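Local atomic coordinates of Lmo2445 protein (Listeria monocytogenes EGD-e, PDB entry 5HZL), a protein that is of unknown function but, as a secreted internalin-like leucine-rich-repeat protein that binds calcium, may take part in contacts with other molecules. Residues E75-A80 and S97-A102; G143-V148 and W166-N171; G215-V220 and M262-T267. One frame throughout, in Å; residues are numbered along the deposited sequence.

Contact 1: residues E75-A80 and S97-A102; sequences EVFTNA and SEALPA
The backbone N-H of F77 gives the direct hydrogen bond between the two loops, to A99 O at 2.9 Å, with an N-H...O angle of 163°. The same carbonyl oxygen lies at the edge of the F77 ring, in its plane, 3.6 Å from CD1. Two residues before F77, E75 O receives a CA-H...O contact from A99 CA. On the inner side the F77 ring and L100 run side by side, and CD2 of L100 reaches both F77 CD1 (4.2 Å) and the methyl CB of A80 (4.1 Å). At chi1 175° V76 sends CG1 away from its own N and toward CG of P101, 4.1 Å away. A water ties the far end together: it donates to F77 O and to A80 O and accepts from A102 N, linking the type I turn F77-A80 to the second loop.

T78 OG1 bonds D52 OD1, N79 ND2 bonds D52 O, and V76 O accepts from Q48 NE2, holding the first loop in place. Equivalent loops of successive leucine-rich-repeat turns pack here, leading into adjacent parallel strands 82-84 and 105-107; F77, A80 and L100 rest on I57 of strand 56-58, and helix 48-51 packs on E75, F77 and T78.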
loop_
_atom_site.group_PDB
_atom_site.type_symbol
_atom_site.label_atom_id
_atom_site.label_comp_id
_atom_site.label_asym_id
_atom_site.label_seq_id
_atom_site.Cartn_x
_atom_site.Cartn_y
_atom_site.Cartn_z
ATOM N N GLU A 75 26.922 3.046 1.827
ATOM C CA GLU A 75 27.707 1.823 1.923
ATOM C C GLU A 75 26.921 0.647 1.354
ATOM O O GLU A 75 25.806 0.804 0.865
ATOM C CB GLU A 75 28.092 1.535 3.384
ATOM C CG GLU A 75 28.852 2.642 4.108
ATOM C CD GLU A 75 30.182 3.014 3.466
ATOM O OE1 GLU A 75 30.726 2.261 2.615
ATOM O OE2 GLU A 75 30.687 4.084 3.837
ATOM N N VAL A 76 27.531 -0.526 1.415
ATOM C CA VAL A 76 26.935 -1.758 0.938
ATOM C C VAL A 76 26.981 -2.787 2.070
ATOM O O VAL A 76 28.069 -3.159 2.521
ATOM C CB VAL A 76 27.717 -2.312 -0.281
ATOM C CG1 VAL A 76 27.168 -3.670 -0.708
ATOM C CG2 VAL A 76 27.687 -1.319 -1.435
ATOM N N PHE A 77 25.806 -3.231 2.527
ATOM C CA PHE A 77 25.694 -4.244 3.572
ATOM C C PHE A 77 25.509 -5.518 2.765
ATOM O O PHE A 77 24.401 -6.004 2.621
ATOM C CB PHE A 77 24.487 -3.966 4.453
ATOM C CG PHE A 77 24.529 -2.640 5.160
ATOM C CD1 PHE A 77 24.128 -1.475 4.509
ATOM C CD2 PHE A 77 24.926 -2.558 6.501
ATOM C CE1 PHE A 77 24.151 -0.249 5.173
ATOM C CE2 PHE A 77 24.950 -1.337 7.167
ATOM C CZ PHE A 77 24.564 -0.180 6.504
ATOM N N THR A 78 26.610 -6.049 2.229
ATOM C CA THR A 78 26.585 -7.240 1.348
ATOM C C THR A 78 25.760 -8.441 1.803
ATOM O O THR A 78 25.291 -9.169 0.956
ATOM C CB THR A 78 27.999 -7.814 1.050
ATOM O OG1 THR A 78 28.557 -8.305 2.261
ATOM C CG2 THR A 78 28.967 -6.783 0.434
ATOM N N ASN A 79 25.578 -8.643 3.109
ATOM C CA ASN A 79 24.822 -9.816 3.633
ATOM C C ASN A 79 23.539 -9.555 4.414
ATOM O O ASN A 79 22.974 -10.478 4.999
ATOM C CB ASN A 79 25.742 -10.603 4.552
ATOM C CG ASN A 79 26.980 -11.052 3.862
ATOM O OD1 ASN A 79 26.949 -11.492 2.720
ATOM N ND2 ASN A 79 28.083 -10.954 4.558
ATOM N N ALA A 80 23.088 -8.312 4.438
ATOM C CA ALA A 80 21.886 -7.985 5.157
ATOM C C ALA A 80 20.703 -8.528 4.358
ATOM O O ALA A 80 20.467 -8.100 3.234
ATOM C CB ALA A 80 21.778 -6.479 5.338
ATOM N N SER A 97 18.408 -0.466 -3.032
ATOM C CA SER A 97 19.010 -1.644 -3.691
ATOM C C SER A 97 20.539 -1.599 -3.787
ATOM O O SER A 97 21.187 -2.631 -3.892
ATOM C CB SER A 97 18.443 -1.822 -5.098
ATOM O OG SER A 97 18.723 -0.698 -5.911
ATOM N N GLU A 98 21.086 -0.390 -3.758
ATOM C CA GLU A 98 22.531 -0.154 -3.834
ATOM C C GLU A 98 23.158 -0.660 -2.508
ATOM O O GLU A 98 24.178 -1.349 -2.498
ATOM C CB GLU A 98 22.780 1.364 -4.025
ATOM C CG GLU A 98 24.135 1.788 -4.589
ATOM C CD GLU A 98 24.313 1.472 -6.089
ATOM O OE1 GLU A 98 23.368 0.935 -6.729
ATOM O OE2 GLU A 98 25.411 1.779 -6.637
ATOM N N ALA A 99 22.503 -0.326 -1.402
ATOM C CA ALA A 99 22.953 -0.707 -0.061
ATOM C C ALA A 99 22.539 -2.093 0.410
ATOM O O ALA A 99 23.200 -2.674 1.275
ATOM C CB ALA A 99 22.442 0.310 0.952
ATOM N N LEU A 100 21.462 -2.619 -0.153
ATOM C CA LEU A 100 20.948 -3.907 0.278
ATOM C C LEU A 100 20.789 -4.901 -0.873
ATOM O O LEU A 100 19.687 -5.362 -1.161
ATOM C CB LEU A 100 19.612 -3.659 0.979
ATOM C CG LEU A 100 19.651 -2.642 2.125
ATOM C CD1 LEU A 100 18.237 -2.336 2.592
ATOM C CD2 LEU A 100 20.515 -3.136 3.274
ATOM N N PRO A 101 21.906 -5.273 -1.509
ATOM C CA PRO A 101 21.831 -6.213 -2.633
ATOM C C PRO A 101 21.302 -7.617 -2.279
ATOM O O PRO A 101 20.719 -8.269 -3.135
ATOM C CB PRO A 101 23.281 -6.295 -3.110
ATOM C CG PRO A 101 24.081 -6.040 -1.879
ATOM C CD PRO A 101 23.301 -5.029 -1.090
ATOM N N ALA A 102 21.482 -8.063 -1.036
ATOM C CA ALA A 102 21.029 -9.389 -0.594
ATOM C C ALA A 102 19.659 -9.392 0.100
ATOM O O ALA A 102 19.232 -10.423 0.634
ATOM C CB ALA A 102 22.073 -9.969 0.347
HETATM O O HOH W 1 21.974 -6.723 1.410
#

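Contact 2: residues G143-V148 and W166-N171; sequences GMEGLV and WMNMPN
L147 and the selenomethionine M169 supply the apolar part of this contact. Their side chains lie alongside one another and point the same way, and the selenium comes to 3.8 Å from L147 CD1 and 3.9 Å from L147 CB. In M169 a chi1 of -76° and an extended chi2 carry SE along the flank of the leucine; the bend at chi3 turns only the terminal CE. L147 also touches L124, which M144 reaches as well, so the pair belongs to the interior of the repeat domain.

Backbone carbonyls meet carbon atoms at several points. E145 O faces M169 CA and P170 CD, each at 3.6 Å, while N168 O lies 3.5 Å from E145 CG. Further along, V148 CA approaches N171 O at 3.8 Å, and the V148 side chain neighbours D173, a ligand of a bound calcium ion. The type I turn M144-L147 is closed by L147 N to M144 O.

The one side-chain hydrogen bond stays within its own loop. E145, bent at chi2, curls back so that OE2 accepts the backbone N-H of G143 at 3.1 Å; the donor arrives on the syn side, 31° out of the carboxylate plane. The amide of N168 crosses E145 at about a right angle, with ND2 4.1 Å from OE2, too far for a hydrogen bond.

Successive turns are therefore joined here by van der Waals contact, and the hydrogen bonding of V148 with T125, D173 and S174 shows backbone pairing taking over where the parallel strands begin.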
loop_
_atom_site.group_PDB
_atom_site.type_symbol
_atom_site.label_atom_id
_atom_site.label_comp_id
_atom_site.label_asym_id
_atom_site.label_seq_id
_atom_site.Cartn_x
_atom_site.Cartn_y
_atom_site.Cartn_z
ATOM N N GLY A 143 11.189 -4.789 -10.436
ATOM C CA GLY A 143 12.512 -5.099 -9.895
ATOM C C GLY A 143 12.443 -6.160 -8.790
ATOM O O GLY A 143 13.478 -6.689 -8.386
HETATM N N MSE A 144 11.227 -6.485 -8.326
HETATM C CA MSE A 144 10.985 -7.464 -7.256
HETATM C C MSE A 144 10.181 -8.642 -7.770
HETATM O O MSE A 144 9.277 -9.142 -7.103
HETATM C CB MSE A 144 10.246 -6.684 -6.163
HETATM C CG MSE A 144 11.191 -5.681 -5.505
HETATM SE SE MSE A 144 10.238 -4.377 -4.386
HETATM C CE MSE A 144 10.109 -2.866 -5.637
ATOM N N GLU A 145 10.531 -9.117 -8.962
ATOM C CA GLU A 145 9.835 -10.241 -9.603
ATOM C C GLU A 145 9.824 -11.562 -8.816
ATOM O O GLU A 145 9.017 -12.445 -9.103
ATOM C CB GLU A 145 10.374 -10.485 -11.022
ATOM C CG GLU A 145 10.042 -9.404 -12.070
ATOM C CD GLU A 145 10.758 -8.058 -11.904
ATOM O OE1 GLU A 145 11.909 -8.020 -11.399
ATOM O OE2 GLU A 145 10.170 -7.028 -12.324
ATOM N N GLY A 146 10.701 -11.689 -7.826
ATOM C CA GLY A 146 10.785 -12.895 -7.009
ATOM C C GLY A 146 9.884 -12.955 -5.793
ATOM O O GLY A 146 9.894 -13.963 -5.097
ATOM N N LEU A 147 9.110 -11.895 -5.536
ATOM C CA LEU A 147 8.204 -11.857 -4.381
ATOM C C LEU A 147 7.256 -13.053 -4.237
ATOM O O LEU A 147 6.644 -13.499 -5.215
ATOM C CB LEU A 147 7.384 -10.564 -4.374
ATOM C CG LEU A 147 8.090 -9.283 -3.914
ATOM C CD1 LEU A 147 7.268 -8.041 -4.235
ATOM C CD2 LEU A 147 8.412 -9.344 -2.421
ATOM N N VAL A 148 7.159 -13.556 -3.007
ATOM C CA VAL A 148 6.291 -14.683 -2.674
ATOM C C VAL A 148 5.075 -14.199 -1.900
ATOM O O VAL A 148 3.978 -14.706 -2.112
ATOM C CB VAL A 148 7.040 -15.769 -1.865
ATOM C CG1 VAL A 148 6.091 -16.886 -1.415
ATOM C CG2 VAL A 148 8.187 -16.319 -2.700
ATOM N N TRP A 166 0.226 -6.804 -11.064
ATOM C CA TRP A 166 0.805 -7.864 -10.266
ATOM C C TRP A 166 0.795 -9.253 -10.949
ATOM O O TRP A 166 0.686 -10.299 -10.292
ATOM C CB TRP A 166 0.215 -7.869 -8.842
ATOM C CG TRP A 166 0.297 -6.517 -8.135
ATOM C CD1 TRP A 166 1.370 -5.663 -8.119
ATOM C CD2 TRP A 166 -0.685 -5.932 -7.267
ATOM N NE1 TRP A 166 1.088 -4.559 -7.356
ATOM C CE2 TRP A 166 -0.160 -4.703 -6.809
ATOM C CE3 TRP A 166 -1.966 -6.315 -6.847
ATOM C CZ2 TRP A 166 -0.875 -3.855 -5.952
ATOM C CZ3 TRP A 166 -2.672 -5.473 -5.999
ATOM C CH2 TRP A 166 -2.121 -4.255 -5.561
HETATM N N MSE A 167 0.953 -9.236 -12.274
HETATM C CA MSE A 167 1.005 -10.451 -13.089
HETATM C C MSE A 167 2.402 -10.700 -13.580
HETATM O O MSE A 167 2.630 -11.529 -14.460
HETATM C CB MSE A 167 0.058 -10.264 -14.257
HETATM C CG MSE A 167 -1.382 -10.271 -13.775
HETATM SE SE MSE A 167 -1.839 -12.078 -13.146
HETATM C CE MSE A 167 -2.027 -12.998 -14.883
ATOM N N ASN A 168 3.349 -9.985 -12.984
ATOM C CA ASN A 168 4.765 -10.070 -13.307
ATOM C C ASN A 168 5.584 -10.823 -12.217
ATOM O O ASN A 168 6.813 -10.781 -12.250
ATOM C CB ASN A 168 5.305 -8.627 -13.464
ATOM C CG ASN A 168 5.126 -7.766 -12.184
ATOM O OD1 ASN A 168 4.165 -7.944 -11.414
ATOM N ND2 ASN A 168 6.053 -6.819 -11.966
HETATM N N MSE A 169 4.908 -11.497 -11.271
HETATM C CA MSE A 169 5.563 -12.211 -10.152
HETATM C C MSE A 169 5.154 -13.666 -10.125
HETATM O O MSE A 169 4.219 -14.034 -9.413
HETATM C CB MSE A 169 5.138 -11.491 -8.875
HETATM C CG MSE A 169 5.899 -10.170 -8.730
HETATM SE SE MSE A 169 5.212 -9.098 -7.225
HETATM C CE MSE A 169 3.687 -8.314 -8.197
ATOM N N PRO A 170 5.869 -14.518 -10.867
ATOM C CA PRO A 170 5.491 -15.941 -10.967
ATOM C C PRO A 170 5.443 -16.796 -9.700
ATOM O O PRO A 170 4.863 -17.882 -9.742
ATOM C CB PRO A 170 6.512 -16.513 -11.968
ATOM C CG PRO A 170 7.676 -15.605 -11.904
ATOM C CD PRO A 170 7.127 -14.247 -11.599
ATOM N N ASN A 171 6.029 -16.336 -8.599
ATOM C CA ASN A 171 6.017 -17.125 -7.356
ATOM C C ASN A 171 5.134 -16.568 -6.263
ATOM O O ASN A 171 5.025 -17.182 -5.202
ATOM C CB ASN A 171 7.450 -17.337 -6.868
ATOM C CG ASN A 171 8.263 -18.162 -7.843
ATOM O OD1 ASN A 171 7.748 -19.097 -8.460
ATOM N ND2 ASN A 171 9.531 -17.832 -7.983
#

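Contact 3: residues G215-V220 and M262-T267; sequences GENLKV and MYTIET
T267 extends the pairing of two antiparallel strands with its side chain: OG1 accepts the backbone N-H of L218 at 3.1 Å (N-H...O angle 162°) and gives a weak bond to E216 O. With chi1 at 59° the hydroxyl sits between the backbone N and the carbonyl carbon of T267. Regular pairing follows. I265 N bonds L218 O at 2.8 Å, and V220 and Y263 form a hydrogen-bonded pair, V220 N to Y263 O at 2.9 Å and Y263 N to V220 O at 2.8 Å. Between them K219 faces T264 in a non-hydrogen-bonded pair.

K219 and T264 share one face of this small sheet, the extended lysine running alongside the threonine so that its CG and CE each come to 3.5 Å from T264 OG1. L218 and I265 lie side by side, CD2 to CD1 at 3.8 Å, and both pack on L277 of strand 273-281; V220 reaches I279 of that strand and F294 of strand 290-298. The selenomethionine M262, bent at chi2 and chi3, folds its CE back over K219 O.

The two strands thus combine a polar, more exposed side with an apolar side laid against the larger sheet of the C-terminal domain, and a threonine hydroxyl meets a backbone N-H where regular strand pairing has ended.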
loop_
_atom_site.group_PDB
_atom_site.type_symbol
_atom_site.label_atom_id
_atom_site.label_comp_id
_atom_site.label_asym_id
_atom_site.label_seq_id
_atom_site.Cartn_x
_atom_site.Cartn_y
_atom_site.Cartn_z
ATOM N N GLY A 215 -33.909 17.278 -8.919
ATOM C CA GLY A 215 -34.659 16.551 -9.947
ATOM C C GLY A 215 -33.812 15.552 -10.729
ATOM O O GLY A 215 -34.307 14.498 -11.127
ATOM N N GLU A 216 -32.540 15.881 -10.964
ATOM C CA GLU A 216 -31.616 14.987 -11.683
ATOM C C GLU A 216 -31.227 13.818 -10.785
ATOM O O GLU A 216 -31.407 13.880 -9.566
ATOM C CB GLU A 216 -30.292 15.707 -12.033
ATOM C CG GLU A 216 -30.353 16.952 -12.920
ATOM C CD GLU A 216 -28.977 17.619 -13.112
ATOM O OE1 GLU A 216 -27.958 17.115 -12.586
ATOM O OE2 GLU A 216 -28.906 18.669 -13.795
ATOM N N ASN A 217 -30.703 12.746 -11.372
ATOM C CA ASN A 217 -30.225 11.645 -10.542
ATOM C C ASN A 217 -28.792 11.193 -10.910
ATOM O O ASN A 217 -28.463 10.880 -12.043
ATOM C CB ASN A 217 -31.272 10.551 -10.215
ATOM C CG ASN A 217 -31.862 9.885 -11.411
ATOM O OD1 ASN A 217 -31.301 9.917 -12.491
ATOM N ND2 ASN A 217 -32.999 9.231 -11.211
ATOM N N LEU A 218 -27.971 11.207 -9.868
ATOM C CA LEU A 218 -26.534 10.934 -9.876
ATOM C C LEU A 218 -25.990 9.617 -10.444
ATOM O O LEU A 218 -26.427 8.535 -10.046
ATOM C CB LEU A 218 -26.078 11.013 -8.416
ATOM C CG LEU A 218 -24.597 11.057 -8.101
ATOM C CD1 LEU A 218 -24.032 12.394 -8.552
ATOM C CD2 LEU A 218 -24.409 10.860 -6.607
ATOM N N LYS A 219 -24.992 9.734 -11.330
ATOM C CA LYS A 219 -24.324 8.592 -11.960
ATOM C C LYS A 219 -22.882 8.547 -11.485
ATOM O O LYS A 219 -22.086 9.414 -11.835
ATOM C CB LYS A 219 -24.393 8.694 -13.479
ATOM C CG LYS A 219 -25.832 8.723 -13.941
ATOM C CD LYS A 219 -26.056 8.613 -15.437
ATOM C CE LYS A 219 -27.569 8.594 -15.663
ATOM N NZ LYS A 219 -28.019 8.383 -17.061
ATOM N N VAL A 220 -22.552 7.519 -10.708
ATOM C CA VAL A 220 -21.204 7.346 -10.136
ATOM C C VAL A 220 -20.400 6.206 -10.780
ATOM O O VAL A 220 -20.990 5.238 -11.265
ATOM C CB VAL A 220 -21.312 7.105 -8.617
ATOM C CG1 VAL A 220 -21.932 8.322 -7.948
ATOM C CG2 VAL A 220 -22.143 5.861 -8.295
HETATM N N MSE A 262 -20.613 2.601 -14.737
HETATM C CA MSE A 262 -21.405 3.671 -14.140
HETATM C C MSE A 262 -22.620 3.083 -13.488
HETATM O O MSE A 262 -23.250 2.202 -14.040
HETATM C CB MSE A 262 -21.856 4.706 -15.153
HETATM C CG MSE A 262 -20.674 5.321 -15.906
HETATM SE SE MSE A 262 -19.360 6.275 -14.776
HETATM C CE MSE A 262 -20.491 7.753 -14.130
ATOM N N TYR A 263 -22.938 3.557 -12.286
ATOM C CA TYR A 263 -24.113 3.103 -11.537
ATOM C C TYR A 263 -24.946 4.348 -11.230
ATOM O O TYR A 263 -24.428 5.349 -10.724
ATOM C CB TYR A 263 -23.719 2.360 -10.257
ATOM C CG TYR A 263 -24.912 1.795 -9.545
ATOM C CD1 TYR A 263 -25.473 0.589 -9.947
ATOM C CD2 TYR A 263 -25.499 2.459 -8.481
ATOM C CE1 TYR A 263 -26.596 0.062 -9.307
ATOM C CE2 TYR A 263 -26.619 1.934 -7.831
ATOM C CZ TYR A 263 -27.164 0.738 -8.248
ATOM O OH TYR A 263 -28.266 0.221 -7.603
ATOM N N THR A 264 -26.230 4.291 -11.563
ATOM C CA THR A 264 -27.143 5.405 -11.340
ATOM C C THR A 264 -27.858 5.216 -10.018
ATOM O O THR A 264 -28.326 4.114 -9.738
ATOM C CB THR A 264 -28.190 5.467 -12.469
ATOM O OG1 THR A 264 -27.519 5.636 -13.714
ATOM C CG2 THR A 264 -29.164 6.630 -12.281
ATOM N N ILE A 265 -27.930 6.273 -9.209
ATOM C CA ILE A 265 -28.636 6.201 -7.928
ATOM C C ILE A 265 -29.771 7.227 -7.944
ATOM O O ILE A 265 -29.570 8.405 -8.262
ATOM C CB ILE A 265 -27.697 6.274 -6.695
ATOM C CG1 ILE A 265 -27.048 7.635 -6.497
ATOM C CG2 ILE A 265 -26.609 5.217 -6.820
ATOM C CD1 ILE A 265 -26.052 7.630 -5.341
ATOM N N GLU A 266 -30.960 6.729 -7.593
ATOM C CA GLU A 266 -32.219 7.481 -7.595
ATOM C C GLU A 266 -32.287 8.681 -6.646
ATOM O O GLU A 266 -32.927 8.608 -5.600
ATOM C CB GLU A 266 -33.379 6.520 -7.251
ATOM C CG GLU A 266 -33.558 5.262 -8.106
ATOM C CD GLU A 266 -34.046 5.532 -9.518
ATOM O OE1 GLU A 266 -33.502 6.428 -10.201
ATOM O OE2 GLU A 266 -34.975 4.817 -9.962
ATOM N N THR A 267 -31.647 9.785 -7.017
ATOM C CA THR A 267 -31.668 11.003 -6.192
ATOM C C THR A 267 -32.660 12.062 -6.708
ATOM O O THR A 267 -32.671 13.195 -6.225
ATOM C CB THR A 267 -30.271 11.642 -6.118
ATOM O OG1 THR A 267 -29.825 11.963 -7.437
ATOM C CG2 THR A 267 -29.280 10.700 -5.469
#

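The three contacts follow one another along an elongated chain. Contacts 1 and 2 both join loops that lead into neighbouring strands of the same parallel sheet, and in each a type I turn packs against the next loop; their centres are about 20 Å apart and their nearest atoms about 8 Å. Contact 3 belongs to the C-terminal domain, its centre about 40 Å from that of contact 2 and about 54 Å from that of contact 1. In contact 2 the side chains of V148 and P170 lie about 4 Å and 5 Å from those of the calcium ligands D173 and Q194. M262 of contact 3 has its side chain about 8 Å from a bound calcium ion.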